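Local coordinates for protein glycosyl hydrolase, BNR repeat (Ralstonia eutropha, PDB 3B7F) that folds as a seven-bladed beta-propeller with BNR repeats and is probably a glycosyl hydrolase, at residues F118-H124 with K178-V184. Numbering follows the deposited sequence.
With EDO (1,2-ethanediol), chain K.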
# COMPACT_ATOMS: atom_id res chain seq x y z
N PHE A 118 -1.16 10.26 2.76
CA PHE A 118 -0.40 9.25 2.04
C PHE A 118 -1.20 8.00 1.66
O PHE A 118 -1.04 7.47 0.56
CB PHE A 118 0.80 8.84 2.88
CG PHE A 118 1.69 7.86 2.20
CD1 PHE A 118 2.54 8.28 1.21
CD2 PHE A 118 1.68 6.53 2.56
CE1 PHE A 118 3.36 7.37 0.55
CE2 PHE A 118 2.50 5.62 1.90
CZ PHE A 118 3.33 6.04 0.90
N TRP A 119 -2.05 7.54 2.57
CA TRP A 119 -2.77 6.27 2.42
C TRP A 119 -4.22 6.39 2.81
O TRP A 119 -4.51 6.99 3.81
CB TRP A 119 -2.13 5.29 3.39
CG TRP A 119 -2.55 3.89 3.24
CD1 TRP A 119 -3.71 3.30 3.64
CD2 TRP A 119 -1.74 2.85 2.69
NE1 TRP A 119 -3.69 1.96 3.33
CE2 TRP A 119 -2.48 1.66 2.76
CE3 TRP A 119 -0.46 2.82 2.14
CZ2 TRP A 119 -2.00 0.46 2.30
CZ3 TRP A 119 0.03 1.62 1.71
CH2 TRP A 119 -0.74 0.45 1.78
N LEU A 120 -5.10 5.71 2.08
CA LEU A 120 -6.54 5.69 2.30
C LEU A 120 -7.00 4.24 2.40
O LEU A 120 -6.64 3.41 1.54
CB LEU A 120 -7.27 6.38 1.13
CG LEU A 120 -7.13 7.89 0.94
CD1 LEU A 120 -7.63 8.27 -0.45
CD2 LEU A 120 -7.85 8.66 2.05
N THR A 121 -7.79 3.93 3.42
CA THR A 121 -8.34 2.58 3.65
C THR A 121 -9.84 2.67 3.87
O THR A 121 -10.27 3.44 4.72
CB THR A 121 -7.72 1.94 4.90
OG1 THR A 121 -6.33 1.75 4.65
CG2 THR A 121 -8.31 0.61 5.19
N PRO A 122 -10.64 1.89 3.11
CA PRO A 122 -12.05 1.91 3.37
C PRO A 122 -12.34 1.01 4.58
O PRO A 122 -11.68 -0.02 4.79
CB PRO A 122 -12.66 1.36 2.08
CG PRO A 122 -11.59 0.67 1.37
CD PRO A 122 -10.31 0.93 2.05
N GLY A 123 -13.31 1.42 5.38
CA GLY A 123 -13.68 0.68 6.56
C GLY A 123 -14.39 -0.63 6.33
O GLY A 123 -14.52 -1.11 5.20
N HIS A 124 -14.87 -1.17 7.44
CA HIS A 124 -15.57 -2.44 7.52
C HIS A 124 -16.92 -2.38 6.79
O HIS A 124 -17.52 -1.31 6.66
CB HIS A 124 -15.78 -2.77 9.02
CG HIS A 124 -16.17 -4.18 9.28
ND1 HIS A 124 -17.48 -4.57 9.46
CD2 HIS A 124 -15.43 -5.31 9.38
CE1 HIS A 124 -17.53 -5.88 9.65
NE2 HIS A 124 -16.29 -6.35 9.62
N LYS A 178 5.98 8.62 7.31
CA LYS A 178 4.56 8.47 6.97
C LYS A 178 3.90 7.28 7.62
O LYS A 178 4.55 6.32 8.03
CB LYS A 178 4.44 8.30 5.45
CG LYS A 178 5.08 7.01 4.95
CD LYS A 178 5.41 7.03 3.49
CE LYS A 178 6.59 7.87 3.14
NZ LYS A 178 7.19 7.35 1.88
N MSE A 179 2.57 7.37 7.65
CA MSE A 179 1.68 6.37 8.17
C MSE A 179 1.15 5.64 6.94
O MSE A 179 0.70 6.28 5.98
CB MSE A 179 0.57 7.09 8.93
CG MSE A 179 -0.70 6.32 9.27
SE MSE A 179 -0.79 5.45 10.93
CE MSE A 179 -0.52 6.90 12.17
N HIS A 180 1.16 4.32 6.97
CA HIS A 180 0.69 3.55 5.84
C HIS A 180 0.08 2.25 6.34
O HIS A 180 -0.09 2.08 7.54
CB HIS A 180 1.87 3.34 4.87
CG HIS A 180 3.04 2.63 5.47
ND1 HIS A 180 3.06 1.27 5.69
CD2 HIS A 180 4.25 3.09 5.86
CE1 HIS A 180 4.22 0.93 6.23
NE2 HIS A 180 4.97 2.02 6.33
N SER A 181 -0.26 1.37 5.40
CA SER A 181 -0.75 0.04 5.70
C SER A 181 -1.80 -0.02 6.80
O SER A 181 -1.67 -0.80 7.75
CB SER A 181 0.46 -0.84 6.04
OG SER A 181 1.41 -0.81 5.01
N ILE A 182 -2.83 0.82 6.66
CA ILE A 182 -3.95 0.87 7.58
C ILE A 182 -4.88 -0.27 7.14
O ILE A 182 -5.42 -0.31 6.02
CB ILE A 182 -4.66 2.23 7.60
CG1 ILE A 182 -3.68 3.33 8.03
CG2 ILE A 182 -5.85 2.21 8.59
CD1 ILE A 182 -4.20 4.75 7.76
N LEU A 183 -5.06 -1.21 8.06
CA LEU A 183 -5.80 -2.43 7.83
C LEU A 183 -6.95 -2.53 8.83
O LEU A 183 -6.72 -2.42 10.02
CB LEU A 183 -4.83 -3.59 8.05
CG LEU A 183 -3.77 -4.03 7.03
CD1 LEU A 183 -3.29 -2.96 6.08
CD2 LEU A 183 -2.62 -4.78 7.76
N VAL A 184 -8.17 -2.73 8.33
CA VAL A 184 -9.37 -2.94 9.15
C VAL A 184 -9.75 -4.42 9.02
O VAL A 184 -10.04 -4.89 7.92
CB VAL A 184 -10.54 -2.07 8.66
CG1 VAL A 184 -11.85 -2.33 9.51
CG2 VAL A 184 -10.12 -0.59 8.63
C1 EDO K . -7.46 -4.28 3.71
O1 EDO K . -6.58 -5.05 4.56
C2 EDO K . -7.86 -2.94 4.37
O2 EDO K . -8.57 -3.14 5.61
O HOH W 1 -5.00 -1.05 3.36
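W119 lies flat over the backbone of S181 where the first, innermost strands of two successive blades of the seven-bladed beta-propeller run past each other, 116-122 in one and 178-184 in the next. The axes of the two segments approach to 6.2 Å and diverge by 29°, both running the same way, and side chains fill the gap between the sheets. The indole spreads one face over the chain from H180 to I182, with S181 N above the middle of the ring system, 3.4 Å from W119 CD2, while H180 CB meets the ring near CE3. W119 CG stands anti to its own backbone N (chi1 -170°), which carries the ring across to the neighbouring blade.

Beside it, F118 offers a ring face to K178: CD sits 3.5 Å from the centroid, almost on the ring normal, in a CH-pi contact, and the bend at chi3 turns the lysine chain beyond CD. H180 CB touches the same phenyl ring at its edge. F118 and W119 can both face this blade because together they form a classic beta bulge opposite G134 in strand 131-136.

Further along, V184 packs its CG2 against T121 CG2 and its CG1 against the backbone and CB of H124, whose NE2 is held by the carbonyl of P186. V184 N points to a bound ethanediol, probably from the crystallisation liquor, and gives O2 a nearly straight bond of 2.8 Å.

Between these packed regions the I182 carbonyl receives two donors: a water that also accepts from W119 NE1, and T121 OG1, at 2.6 Å from I182 O and tilted 28° from the carbonyl plane.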